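Local coordinates for probable aminotransferase (Pseudomonas aeruginosa, PDB 5YKR), which belongs to the class-III aminotransferases, pyridoxal-phosphate-dependent enzymes of fold type I, and carries its cofactor covalently attached as an imine, at residues R11-F16 with N406-A411; E371-P376 with L448-L453; G383-Y388 with P426-A431; L389-A394 with H402-G407. One frame throughout, in Å; residues are numbered along the deposited sequence.

Interaction 1 of 4, residues R11-F16 with N406-A411; sequences RVETLF and NGLIEA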
loop_
_atom_site.group_PDB
_atom_site.type_symbol
_atom_site.label_atom_id
_atom_site.label_comp_id
_atom_site.label_asym_id
_atom_site.label_seq_id
_atom_site.Cartn_x
_atom_site.Cartn_y
_atom_site.Cartn_z
ATOM N N ARG A 11 40.567 -6.904 10.188
ATOM C CA ARG A 11 40.310 -8.294 9.800
ATOM C C ARG A 11 38.928 -8.386 9.189
ATOM O O ARG A 11 38.735 -9.127 8.208
ATOM C CB ARG A 11 40.457 -9.266 11.011
ATOM C CG ARG A 11 41.912 -9.604 11.402
ATOM C CD ARG A 11 41.985 -10.948 12.150
ATOM N NE ARG A 11 43.248 -11.081 12.880
ATOM C CZ ARG A 11 43.574 -10.409 14.002
ATOM N NH1 ARG A 11 42.724 -9.559 14.568
ATOM N NH2 ARG A 11 44.765 -10.574 14.567
ATOM N N VAL A 12 37.961 -7.654 9.745
ATOM C CA VAL A 12 36.599 -7.623 9.151
ATOM C C VAL A 12 36.657 -7.086 7.731
ATOM O O VAL A 12 36.086 -7.658 6.809
ATOM C CB VAL A 12 35.603 -6.785 10.006
ATOM C CG1 VAL A 12 34.230 -6.767 9.360
ATOM C CG2 VAL A 12 35.470 -7.321 11.430
ATOM N N GLU A 13 37.332 -5.953 7.555
ATOM C CA GLU A 13 37.447 -5.374 6.220
ATOM C C GLU A 13 38.134 -6.338 5.231
ATOM O O GLU A 13 37.701 -6.481 4.088
ATOM C CB GLU A 13 38.235 -4.058 6.311
ATOM C CG GLU A 13 38.698 -3.476 4.985
ATOM C CD GLU A 13 37.585 -2.785 4.251
ATOM O OE1 GLU A 13 36.407 -2.932 4.646
ATOM O OE2 GLU A 13 37.881 -2.114 3.266
ATOM N N THR A 14 39.199 -7.022 5.681
ATOM C CA THR A 14 39.917 -7.972 4.835
ATOM C C THR A 14 39.004 -9.132 4.396
ATOM O O THR A 14 38.955 -9.487 3.215
ATOM C CB THR A 14 41.166 -8.516 5.561
ATOM O OG1 THR A 14 42.042 -7.413 5.801
ATOM C CG2 THR A 14 41.910 -9.560 4.729
ATOM N N LEU A 15 38.301 -9.705 5.343
ATOM C CA LEU A 15 37.365 -10.789 5.044
ATOM C C LEU A 15 36.268 -10.312 4.143
ATOM O O LEU A 15 35.920 -10.995 3.215
ATOM C CB LEU A 15 36.795 -11.381 6.344
ATOM C CG LEU A 15 35.832 -12.567 6.140
ATOM C CD1 LEU A 15 36.486 -13.655 5.334
ATOM C CD2 LEU A 15 35.316 -13.072 7.459
ATOM N N PHE A 16 35.754 -9.113 4.411
ATOM C CA PHE A 16 34.650 -8.577 3.623
ATOM C C PHE A 16 35.071 -8.395 2.180
ATOM O O PHE A 16 34.362 -8.776 1.280
ATOM C CB PHE A 16 34.135 -7.277 4.228
ATOM C CG PHE A 16 32.879 -6.722 3.572
ATOM C CD1 PHE A 16 31.794 -7.527 3.298
ATOM C CD2 PHE A 16 32.760 -5.345 3.307
ATOM C CE1 PHE A 16 30.645 -6.991 2.715
ATOM C CE2 PHE A 16 31.614 -4.830 2.728
ATOM C CZ PHE A 16 30.560 -5.650 2.442
ATOM N N ASN A 406 26.368 -2.101 13.565
ATOM C CA ASN A 406 27.535 -1.725 12.790
ATOM C C ASN A 406 27.423 -2.263 11.391
ATOM O O ASN A 406 27.339 -3.489 11.200
ATOM C CB ASN A 406 28.828 -2.224 13.438
ATOM C CG ASN A 406 30.066 -1.782 12.671
ATOM O OD1 ASN A 406 30.566 -2.470 11.738
ATOM N ND2 ASN A 406 30.524 -0.555 12.996
ATOM N N GLY A 407 27.434 -1.359 10.403
ATOM C CA GLY A 407 27.198 -1.723 9.027
ATOM C C GLY A 407 28.192 -2.720 8.449
ATOM O O GLY A 407 27.826 -3.667 7.717
ATOM N N LEU A 408 29.461 -2.504 8.762
ATOM C CA LEU A 408 30.523 -3.311 8.205
ATOM C C LEU A 408 30.517 -4.750 8.757
ATOM O O LEU A 408 30.597 -5.713 7.985
ATOM C CB LEU A 408 31.886 -2.663 8.438
ATOM C CG LEU A 408 33.091 -3.510 8.014
ATOM C CD1 LEU A 408 33.071 -3.847 6.538
ATOM C CD2 LEU A 408 34.409 -2.840 8.342
ATOM N N ILE A 409 30.398 -4.891 10.075
ATOM C CA ILE A 409 30.374 -6.220 10.682
ATOM C C ILE A 409 29.128 -6.961 10.179
ATOM O O ILE A 409 29.204 -8.129 9.759
ATOM C CB ILE A 409 30.402 -6.171 12.215
ATOM C CG1 ILE A 409 31.737 -5.574 12.702
ATOM C CG2 ILE A 409 30.134 -7.554 12.781
ATOM C CD1 ILE A 409 31.705 -5.163 14.171
ATOM N N GLU A 410 27.986 -6.268 10.184
ATOM C CA GLU A 410 26.751 -6.865 9.680
ATOM C C GLU A 410 26.846 -7.347 8.233
ATOM O O GLU A 410 26.487 -8.482 7.916
ATOM C CB GLU A 410 25.599 -5.897 9.864
ATOM C CG GLU A 410 25.242 -5.680 11.320
ATOM C CD GLU A 410 24.258 -4.533 11.552
ATOM O OE1 GLU A 410 23.420 -4.246 10.680
ATOM O OE2 GLU A 410 24.297 -3.984 12.678
ATOM N N ALA A 411 27.395 -6.505 7.356
ATOM C CA ALA A 411 27.552 -6.883 5.965
ATOM C C ALA A 411 28.475 -8.090 5.807
ATOM O O ALA A 411 28.196 -8.994 5.037
ATOM C CB ALA A 411 28.044 -5.706 5.143
#

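Interaction 2 of 4, residues E371-P376 with L448-L453; sequences EELRLP and LLRDCL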
loop_
_atom_site.group_PDB
_atom_site.type_symbol
_atom_site.label_atom_id
_atom_site.label_comp_id
_atom_site.label_asym_id
_atom_site.label_seq_id
_atom_site.Cartn_x
_atom_site.Cartn_y
_atom_site.Cartn_z
ATOM N N GLU A 371 29.355 -17.193 23.701
ATOM C CA GLU A 371 29.976 -17.515 24.981
ATOM C C GLU A 371 31.388 -18.086 24.785
ATOM O O GLU A 371 32.349 -17.663 25.443
ATOM C CB GLU A 371 29.094 -18.453 25.780
ATOM C CG GLU A 371 27.844 -17.771 26.338
ATOM C CD GLU A 371 26.860 -18.738 27.013
ATOM O OE1 GLU A 371 27.105 -19.972 26.959
ATOM O OE2 GLU A 371 25.839 -18.270 27.573
ATOM N N GLU A 372 31.540 -19.000 23.846
ATOM C CA GLU A 372 32.815 -19.653 23.610
ATOM C C GLU A 372 33.873 -18.666 23.163
ATOM O O GLU A 372 35.004 -18.702 23.635
ATOM C CB GLU A 372 32.648 -20.716 22.543
ATOM C CG GLU A 372 33.919 -21.398 22.119
ATOM C CD GLU A 372 33.698 -22.445 21.056
ATOM O OE1 GLU A 372 32.730 -23.230 21.182
ATOM O OE2 GLU A 372 34.516 -22.495 20.108
ATOM N N LEU A 373 33.484 -17.750 22.262
ATOM C CA LEU A 373 34.403 -16.763 21.720
ATOM C C LEU A 373 34.542 -15.518 22.598
ATOM O O LEU A 373 35.280 -14.595 22.232
ATOM C CB LEU A 373 33.977 -16.390 20.309
ATOM C CG LEU A 373 33.943 -17.539 19.287
ATOM C CD1 LEU A 373 33.466 -17.020 17.939
ATOM C CD2 LEU A 373 35.297 -18.231 19.143
ATOM N N ARG A 374 33.825 -15.473 23.714
ATOM C CA ARG A 374 33.895 -14.377 24.704
ATOM C C ARG A 374 33.521 -13.046 24.083
ATOM O O ARG A 374 34.031 -11.980 24.452
ATOM C CB ARG A 374 35.270 -14.353 25.405
ATOM C CG ARG A 374 35.615 -15.670 26.089
ATOM C CD ARG A 374 36.869 -15.508 26.955
ATOM N NE ARG A 374 37.178 -16.780 27.610
ATOM C CZ ARG A 374 38.315 -17.108 28.195
ATOM N NH1 ARG A 374 39.320 -16.232 28.286
ATOM N NH2 ARG A 374 38.441 -18.319 28.708
ATOM N N LEU A 375 32.599 -13.078 23.131
ATOM C CA LEU A 375 32.203 -11.841 22.461
ATOM C C LEU A 375 31.282 -11.041 23.369
ATOM O O LEU A 375 30.388 -11.612 23.992
ATOM C CB LEU A 375 31.539 -12.139 21.126
ATOM C CG LEU A 375 32.444 -12.582 20.019
ATOM C CD1 LEU A 375 31.621 -13.236 18.915
ATOM C CD2 LEU A 375 33.252 -11.419 19.479
ATOM N N PRO A 376 31.396 -9.699 23.360
ATOM C CA PRO A 376 30.530 -8.845 24.163
ATOM C C PRO A 376 29.211 -8.590 23.442
ATOM O O PRO A 376 28.804 -7.448 23.215
ATOM C CB PRO A 376 31.370 -7.553 24.279
ATOM C CG PRO A 376 32.122 -7.480 22.982
ATOM C CD PRO A 376 32.438 -8.908 22.655
ATOM N N LEU A 448 28.256 -22.023 9.956
ATOM C CA LEU A 448 28.799 -20.931 9.158
ATOM C C LEU A 448 29.072 -19.666 9.988
ATOM O O LEU A 448 30.073 -18.993 9.775
ATOM C CB LEU A 448 27.844 -20.589 8.008
ATOM C CG LEU A 448 27.713 -21.690 6.969
ATOM C CD1 LEU A 448 26.774 -21.212 5.885
ATOM C CD2 LEU A 448 29.045 -22.085 6.349
ATOM N N LEU A 449 28.171 -19.356 10.908
ATOM C CA LEU A 449 28.369 -18.201 11.782
ATOM C C LEU A 449 29.615 -18.403 12.649
ATOM O O LEU A 449 30.434 -17.462 12.829
ATOM C CB LEU A 449 27.135 -17.909 12.624
ATOM C CG LEU A 449 27.258 -16.738 13.610
ATOM C CD1 LEU A 449 27.498 -15.409 12.891
ATOM C CD2 LEU A 449 25.990 -16.656 14.432
ATOM N N ARG A 450 29.751 -19.609 13.203
ATOM C CA ARG A 450 30.910 -19.930 14.017
ATOM C C ARG A 450 32.194 -19.856 13.227
ATOM O O ARG A 450 33.197 -19.300 13.728
ATOM C CB ARG A 450 30.737 -21.311 14.617
ATOM C CG ARG A 450 31.952 -21.804 15.420
ATOM C CD ARG A 450 32.277 -20.922 16.620
ATOM N NE ARG A 450 33.481 -21.407 17.305
ATOM C CZ ARG A 450 34.734 -21.243 16.877
ATOM N NH1 ARG A 450 35.034 -20.612 15.743
ATOM N NH2 ARG A 450 35.727 -21.744 17.595
ATOM N N ASP A 451 32.175 -20.364 11.989
ATOM C CA ASP A 451 33.320 -20.268 11.108
ATOM C C ASP A 451 33.703 -18.808 10.827
ATOM O O ASP A 451 34.885 -18.460 10.852
ATOM C CB ASP A 451 33.115 -20.989 9.783
ATOM C CG ASP A 451 33.070 -22.502 9.904
ATOM O OD1 ASP A 451 33.378 -23.070 10.988
ATOM O OD2 ASP A 451 32.704 -23.120 8.881
ATOM N N CYS A 452 32.704 -17.994 10.505
ATOM C CA CYS A 452 32.960 -16.597 10.166
ATOM C C CYS A 452 33.605 -15.856 11.344
ATOM O O CYS A 452 34.628 -15.170 11.179
ATOM C CB CYS A 452 31.657 -15.903 9.759
ATOM S SG CYS A 452 31.880 -14.218 9.200
ATOM N N LEU A 453 32.991 -15.985 12.509
ATOM C CA LEU A 453 33.491 -15.318 13.696
ATOM C C LEU A 453 34.863 -15.835 14.091
ATOM O O LEU A 453 35.715 -15.028 14.509
ATOM C CB LEU A 453 32.517 -15.408 14.855
ATOM C CG LEU A 453 31.209 -14.663 14.646
ATOM C CD1 LEU A 453 30.177 -15.031 15.697
ATOM C CD2 LEU A 453 31.464 -13.181 14.668
#

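Interaction 3 of 4, residues G383-Y388 with P426-A431; sequences GARVEY and PFHNMA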
loop_
_atom_site.group_PDB
_atom_site.type_symbol
_atom_site.label_atom_id
_atom_site.label_comp_id
_atom_site.label_asym_id
_atom_site.label_seq_id
_atom_site.Cartn_x
_atom_site.Cartn_y
_atom_site.Cartn_z
ATOM N N GLY A 383 9.685 -16.280 20.086
ATOM C CA GLY A 383 9.051 -17.317 19.300
ATOM C C GLY A 383 9.929 -17.828 18.172
ATOM O O GLY A 383 10.983 -18.399 18.423
ATOM N N ALA A 384 9.490 -17.610 16.937
ATOM C CA ALA A 384 10.176 -18.050 15.736
ATOM C C ALA A 384 11.316 -17.156 15.277
ATOM O O ALA A 384 12.003 -17.492 14.291
ATOM C CB ALA A 384 9.182 -18.197 14.609
ATOM N N ARG A 385 11.522 -15.997 15.940
ATOM C CA ARG A 385 12.426 -14.974 15.443
ATOM C C ARG A 385 13.586 -14.789 16.430
ATOM O O ARG A 385 13.338 -14.623 17.622
ATOM C CB ARG A 385 11.620 -13.655 15.284
ATOM C CG ARG A 385 12.319 -12.517 14.593
ATOM C CD ARG A 385 11.452 -11.269 14.632
ATOM N NE ARG A 385 12.074 -10.248 13.797
ATOM C CZ ARG A 385 11.862 -10.105 12.463
ATOM N NH1 ARG A 385 10.996 -10.871 11.813
ATOM N NH2 ARG A 385 12.591 -9.250 11.790
ATOM N N VAL A 386 14.831 -14.855 15.923
ATOM C CA VAL A 386 16.036 -14.828 16.771
ATOM C C VAL A 386 16.976 -13.719 16.273
ATOM O O VAL A 386 17.248 -13.647 15.068
ATOM C CB VAL A 386 16.790 -16.181 16.652
ATOM C CG1 VAL A 386 18.083 -16.213 17.465
ATOM C CG2 VAL A 386 15.863 -17.327 17.091
ATOM N N GLU A 387 17.478 -12.875 17.191
ATOM C CA GLU A 387 18.394 -11.802 16.752
ATOM C C GLU A 387 19.448 -11.549 17.803
ATOM O O GLU A 387 19.136 -11.482 18.988
ATOM C CB GLU A 387 17.586 -10.524 16.473
ATOM C CG GLU A 387 18.408 -9.337 15.982
ATOM C CD GLU A 387 17.625 -8.349 15.127
ATOM O OE1 GLU A 387 16.361 -8.440 15.121
ATOM O OE2 GLU A 387 18.273 -7.446 14.507
ATOM N N TYR A 388 20.664 -11.300 17.320
ATOM C CA TYR A 388 21.747 -10.890 18.193
ATOM C C TYR A 388 22.094 -9.381 18.005
ATOM O O TYR A 388 21.702 -8.732 17.005
ATOM C CB TYR A 388 22.968 -11.776 18.054
ATOM C CG TYR A 388 23.426 -12.029 16.652
ATOM C CD1 TYR A 388 24.388 -11.191 16.034
ATOM C CD2 TYR A 388 22.949 -13.113 15.926
ATOM C CE1 TYR A 388 24.789 -11.420 14.736
ATOM C CE2 TYR A 388 23.390 -13.361 14.634
ATOM C CZ TYR A 388 24.335 -12.535 14.071
ATOM O OH TYR A 388 24.787 -12.708 12.802
ATOM N N PRO A 426 18.936 -8.529 5.071
ATOM C CA PRO A 426 20.070 -7.624 5.236
ATOM C C PRO A 426 19.831 -6.557 6.235
ATOM O O PRO A 426 20.777 -5.897 6.635
ATOM C CB PRO A 426 20.275 -7.041 3.849
ATOM C CG PRO A 426 19.014 -7.223 3.156
ATOM C CD PRO A 426 18.367 -8.461 3.723
ATOM N N PHE A 427 18.595 -6.378 6.679
ATOM C CA PHE A 427 18.239 -5.208 7.523
ATOM C C PHE A 427 18.320 -5.461 8.993
ATOM O O PHE A 427 18.068 -4.576 9.785
ATOM C CB PHE A 427 16.824 -4.704 7.184
ATOM C CG PHE A 427 16.550 -4.656 5.719
ATOM C CD1 PHE A 427 17.306 -3.886 4.884
ATOM C CD2 PHE A 427 15.534 -5.417 5.163
ATOM C CE1 PHE A 427 17.070 -3.890 3.494
ATOM C CE2 PHE A 427 15.285 -5.405 3.834
ATOM C CZ PHE A 427 16.069 -4.680 2.974
ATOM N N HIS A 428 18.632 -6.710 9.371
ATOM C CA HIS A 428 18.607 -7.107 10.788
ATOM C C HIS A 428 19.758 -8.095 10.999
ATOM O O HIS A 428 20.294 -8.610 10.043
ATOM C CB HIS A 428 17.241 -7.776 11.159
ATOM C CG HIS A 428 16.030 -6.916 10.907
ATOM N ND1 HIS A 428 15.196 -6.993 9.802
ATOM C CD2 HIS A 428 15.580 -5.880 11.637
ATOM C CE1 HIS A 428 14.274 -6.034 9.900
ATOM N NE2 HIS A 428 14.463 -5.374 11.023
ATOM N N ASN A 429 20.024 -8.484 12.236
ATOM C CA ASN A 429 20.890 -9.626 12.542
ATOM C C ASN A 429 20.016 -10.771 13.031
ATOM O O ASN A 429 20.266 -11.390 14.093
ATOM C CB ASN A 429 21.935 -9.237 13.594
ATOM C CG ASN A 429 22.855 -8.161 13.086
ATOM O OD1 ASN A 429 23.610 -8.408 12.119
ATOM N ND2 ASN A 429 22.791 -6.938 13.701
ATOM N N MET A 430 18.944 -11.036 12.266
ATOM C CA MET A 430 17.897 -11.960 12.698
ATOM C C MET A 430 17.849 -13.176 11.765
ATOM O O MET A 430 18.293 -13.140 10.645
ATOM C CB MET A 430 16.482 -11.290 12.763
ATOM C CG MET A 430 15.755 -11.110 11.431
ATOM S SD MET A 430 14.657 -12.495 11.086
ATOM C CE MET A 430 13.917 -11.957 9.546
ATOM N N ALA A 431 17.265 -14.255 12.294
ATOM C CA ALA A 431 16.882 -15.434 11.516
ATOM C C ALA A 431 15.471 -15.797 11.954
ATOM O O ALA A 431 15.114 -15.717 13.146
ATOM C CB ALA A 431 17.811 -16.609 11.824
HETATM O O HOH W 1 20.094 -14.278 14.382
HETATM O O HOH W 2 20.611 -6.527 15.739
HETATM O O HOH W 3 25.121 -9.996 11.100
#

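Interaction 4 of 4, residues L389-A394 with H402-G407; sequences LFMTHA and HHARNG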
loop_
_atom_site.group_PDB
_atom_site.type_symbol
_atom_site.label_atom_id
_atom_site.label_comp_id
_atom_site.label_asym_id
_atom_site.label_seq_id
_atom_site.Cartn_x
_atom_site.Cartn_y
_atom_site.Cartn_z
ATOM N N LEU A 389 22.751 -8.831 19.012
ATOM C CA LEU A 389 23.125 -7.423 19.064
ATOM C C LEU A 389 24.530 -7.365 19.637
ATOM O O LEU A 389 24.904 -8.187 20.502
ATOM C CB LEU A 389 22.184 -6.651 20.007
ATOM C CG LEU A 389 21.016 -5.824 19.508
ATOM C CD1 LEU A 389 20.228 -5.288 20.688
ATOM C CD2 LEU A 389 21.441 -4.731 18.505
ATOM N N PHE A 390 25.293 -6.346 19.214
ATOM C CA PHE A 390 26.715 -6.255 19.598
ATOM C C PHE A 390 26.889 -5.481 20.916
ATOM O O PHE A 390 27.618 -4.490 20.984
ATOM C CB PHE A 390 27.553 -5.622 18.485
ATOM C CG PHE A 390 27.309 -6.168 17.097
ATOM C CD1 PHE A 390 27.054 -7.523 16.871
ATOM C CD2 PHE A 390 27.370 -5.327 16.008
ATOM C CE1 PHE A 390 26.836 -7.994 15.582
ATOM C CE2 PHE A 390 27.184 -5.787 14.711
ATOM C CZ PHE A 390 26.901 -7.121 14.505
ATOM N N MET A 391 26.217 -5.958 21.957
ATOM C CA MET A 391 26.412 -5.447 23.304
ATOM C C MET A 391 26.197 -6.601 24.300
ATOM O O MET A 391 25.539 -7.621 24.000
ATOM C CB MET A 391 25.445 -4.283 23.575
ATOM C CG MET A 391 23.957 -4.627 23.446
ATOM S SD MET A 391 22.815 -3.245 23.510
ATOM C CE MET A 391 22.961 -2.769 25.246
ATOM N N THR A 392 26.783 -6.452 25.476
ATOM C CA THR A 392 26.815 -7.574 26.417
ATOM C C THR A 392 25.438 -8.004 26.976
ATOM O O THR A 392 25.187 -9.182 27.193
ATOM C CB THR A 392 27.784 -7.260 27.577
ATOM O OG1 THR A 392 29.088 -7.199 27.024
ATOM C CG2 THR A 392 27.781 -8.320 28.583
ATOM N N HIS A 393 24.576 -7.030 27.201
ATOM C CA HIS A 393 23.331 -7.233 27.920
ATOM C C HIS A 393 22.169 -6.755 27.035
ATOM O O HIS A 393 22.354 -5.922 26.176
ATOM C CB HIS A 393 23.335 -6.429 29.222
ATOM C CG HIS A 393 24.462 -6.779 30.164
ATOM N ND1 HIS A 393 24.504 -7.961 30.876
ATOM C CD2 HIS A 393 25.570 -6.089 30.514
ATOM C CE1 HIS A 393 25.597 -7.988 31.620
ATOM N NE2 HIS A 393 26.255 -6.855 31.428
ATOM N N ALA A 394 20.977 -7.290 27.266
ATOM C CA ALA A 394 19.816 -6.813 26.565
ATOM C C ALA A 394 19.671 -5.291 26.753
ATOM O O ALA A 394 19.799 -4.779 27.869
ATOM C CB ALA A 394 18.569 -7.515 27.075
ATOM N N HIS A 402 20.566 1.014 19.529
ATOM C CA HIS A 402 21.095 1.619 18.297
ATOM C C HIS A 402 22.624 1.654 18.235
ATOM O O HIS A 402 23.218 1.494 17.158
ATOM C CB HIS A 402 20.537 3.019 18.149
ATOM C CG HIS A 402 20.858 3.684 16.854
ATOM N ND1 HIS A 402 20.043 3.619 15.746
ATOM C CD2 HIS A 402 21.879 4.497 16.530
ATOM C CE1 HIS A 402 20.570 4.349 14.778
ATOM N NE2 HIS A 402 21.700 4.869 15.222
ATOM N N HIS A 403 23.259 1.827 19.388
ATOM C CA HIS A 403 24.747 1.859 19.433
ATOM C C HIS A 403 25.407 0.523 19.176
ATOM O O HIS A 403 26.629 0.456 18.861
ATOM C CB HIS A 403 25.218 2.324 20.794
ATOM C CG HIS A 403 24.840 3.728 21.088
ATOM N ND1 HIS A 403 25.507 4.791 20.511
ATOM C CD2 HIS A 403 23.909 4.264 21.913
ATOM C CE1 HIS A 403 24.969 5.925 20.940
ATOM N NE2 HIS A 403 24.023 5.634 21.815
ATOM N N ALA A 404 24.633 -0.538 19.300
ATOM C CA ALA A 404 25.125 -1.928 19.149
ATOM C C ALA A 404 24.915 -2.553 17.761
ATOM O O ALA A 404 24.799 -3.816 17.633
ATOM C CB ALA A 404 24.432 -2.752 20.195
ATOM N N ARG A 405 24.837 -1.659 16.770
ATOM C CA ARG A 405 24.689 -1.974 15.368
ATOM C C ARG A 405 25.945 -1.431 14.638
ATOM O O ARG A 405 26.536 -0.445 15.054
ATOM C CB ARG A 405 23.338 -1.392 14.816
ATOM C CG ARG A 405 22.052 -1.994 15.473
ATOM C CD ARG A 405 21.771 -3.481 15.132
ATOM N NE ARG A 405 21.679 -3.648 13.694
ATOM C CZ ARG A 405 20.545 -3.628 12.981
ATOM N NH1 ARG A 405 19.328 -3.539 13.585
ATOM N NH2 ARG A 405 20.604 -3.751 11.658
ATOM N N ASN A 406 26.368 -2.101 13.565
ATOM C CA ASN A 406 27.535 -1.725 12.790
ATOM C C ASN A 406 27.423 -2.263 11.391
ATOM O O ASN A 406 27.339 -3.489 11.200
ATOM C CB ASN A 406 28.828 -2.224 13.438
ATOM C CG ASN A 406 30.066 -1.782 12.671
ATOM O OD1 ASN A 406 30.566 -2.470 11.738
ATOM N ND2 ASN A 406 30.524 -0.555 12.996
ATOM N N GLY A 407 27.434 -1.359 10.403
ATOM C CA GLY A 407 27.198 -1.723 9.027
ATOM C C GLY A 407 28.192 -2.720 8.449
ATOM O O GLY A 407 27.826 -3.667 7.717
#

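Interaction 1 of 4, residues R11-F16 with N406-A411
Val-12 and Ile-409 mark the closest backbone approach, with 6.6 Å between their CA atoms. Helix 11-16 and helix 407-411 run in roughly the same direction there, their axes 9.7 Å apart and 44° from parallel. Leu-408 is the central side chain. Its CG lies 3.7 Å from Val-12 CG1, the two residues passing in opposite directions, while its CD1 reaches 3.6 Å from Phe-16 CD2. Because CG stands opposite the backbone N (chi1 174°), the leucine leans into the gap between the helices although its CB starts off to the side. The Phe-16 ring spans two residues of the other helix: at its far end CZ meets Ala-411 CB at 3.7 Å, and both neighbours approach obliquely to the ring. Glu-13 adds its OE1, 3.9 Å from Leu-408 CD1, beside this apolar patch. At the start of helix 407-418, Asn-406 acts as N-cap: Ile-409 N donates to Asn-406 OD1 at 2.9 Å, nearly straight and in the carbonyl plane. Asn-406 N in turn donates to Glu-410 OE2 from above the carboxylate plane. Helix 439-456 closes another flank, with Leu-456 against Val-12. The N-terminal helix 9-26 therefore lies against both helices, and Phe-16 continues onto Pro-316 of the second subunit.

Interaction 2 of 4, residues E371-P376 with L448-L453
Leu-373 and Leu-453 are the closest backbone positions, with CA atoms 8.2 Å apart, where the C-terminal end of helix 349-372 comes up against residues 448-453 of helix 439-456. That end is a Schellman motif: Arg-374 has positive phi (60°), and two bonds lead back into the last turn. Leu-373 and Leu-375, on either side of Arg-374 in sequence, both point toward the facing helix. Leu-373 divides its branches: CD1 touches Leu-453 CB at 3.6 Å, whereas CD2 goes to Arg-450. Leu-375 CD1 meets Leu-453 CD1 at 4.0 Å, completing a three-leucine apolar cluster. Leu-449 of the same helix packs on Val-366, and Leu-453 also touches Thr-369, so the contact extends back along helix 349-372.

Next to the leucines a salt bridge joins Glu-372 and Arg-450. The arginine turns at chi2 (61°), which presents NE and NH2, on one edge of the guanidinium, to the extended glutamate. Both donors end on a single oxygen: Arg-450 NH2 lies 2.9 Å and Arg-450 NE 3.2 Å from Glu-372 OE2, and both arrive from the same face of the carboxylate. The two flat groups are steeply inclined, 75° apart, yet OE2 itself stays near the guanidinium plane. Leu-373 CD2 sits over the centre of one guanidinium face, 3.8 Å from Arg-450 CZ.

Interaction 3 of 4, residues G383-Y388 with P426-A431
A small antiparallel sheet holds this contact, with strand 385-389 in the middle between 378-382 and 430-432. Val-386 and Ala-431 form a hydrogen-bonded pair: Val-386 N donates to Ala-431 O at 2.9 Å, and Ala-431 N returns a bond to Val-386 O at 2.8 Å. Next comes the non-hydrogen-bonded pair Glu-387 and Met-430, with CA atoms 4.1 Å apart. The pairing then runs on into the loop, where Tyr-388 N makes a longer bond of 3.3 Å to Asn-429 O.

At this end of the strand pairing, Tyr-388 takes the crowded first torsion (chi1 49°), which brings the ring over Asn-429 of the adjoining 426-431 segment. Asn-429 CB lies over the ring face, 4.0 Å from the Tyr-388 centroid, a CH-pi contact made with the ring and amide planes only 22° apart.

This is the sheet of the C-terminal domain of a fold-type I pyridoxal-phosphate enzyme. Helix 349-372 backs the face bearing Val-386 and Ala-431, with Leu-362 touching both.

Glu-387 and Met-430 point to the other face, with Arg-385 on that side too. Glu-387, extended beyond CG, accepts from Asn-429 N through OE2 at 3.0 Å; the donor stands well above the carboxylate plane. A water bonded to the same OE2 also joins Tyr-388 O and Asn-429 ND2. The extended Arg-385 crosses Met-430 at a slant, and Met-430 SD rests 3.9 Å from Arg-385 CZ, over the centre of the guanidinium. Ser-85 OG receives a bond from Arg-385 NH1, while NH2 hangs loosely over one face of the His-428 imidazole.

Interaction 4 of 4, residues L389-A394 with H402-G407
An inverse gamma turn centred on Phe-390 ends strand 385-389, and the type I beta turn His-402 to Arg-405 packs against it. The link between them is one backbone bond: Phe-390 N donates to Ala-404 O at 3.0 Å with an angle of 156° at the hydrogen, in the carbonyl plane and on a lone pair. The gamma turn itself is closed by a weak bond from Met-391 N to Leu-389 O.

Three side chains on one segment gather round Ala-404. Leu-389 CD2 lies 3.6 Å from Ala-404 O and 4.0 Å from Ala-404 CB, and the same methyl meets Arg-405 CD at 3.6 Å, the two side chains crossing at about a right angle. Met-391 reaches the methyl of Ala-404 with its sulfur, SD to CB 3.7 Å. Its CG is held between the backbone N and the carbonyl carbon (chi1 59°), an orientation that lays CB, CG and SD all against that methyl. The Phe-390 ring passes the carbonyl of Ala-404, CD2 3.4 Å from its O, and presents an edge to Asn-406 N, 3.9 Å from Phe-390 CE2. Farther out the ring packs on Ile-409 and meets Trp-377.

Arg-405 is bent at chi2 and chi3. Its NE forms a salt bridge with Glu-410 OE2, which anchors the far end of the aliphatic part that Leu-389 touches; its NH2 probably also bonds Phe-427 O. Taken together, the arrangement is an inverse gamma turn hydrogen-bonded to a type I beta turn, in the connection from strand 385-389 through the short helix 398-402 to helix 407-418 of the C-terminal domain.

Overall arrangement
Contact centres lie 13 to 18 Å apart, and every pair of interactions touches. Interaction 3 is the most central, about 11 Å from the chain centre; interactions 1 and 2 lie at about 25 and 27 Å. Along the chain, interaction 4 falls between the segments of interaction 3, which itself falls between those of interaction 2; interaction 1 brings the distant N-terminal helix 9-26 here. Glu-410 of helix 407-418 connects three of them, by a salt bridge to Arg-405 and a weak bond to Asn-429, and helix 439-456 joins interaction 2 to 1 through Cys-452 against Leu-15. Interactions 1 and 3 touch the second subunit, so this region lies partly at the subunit interface.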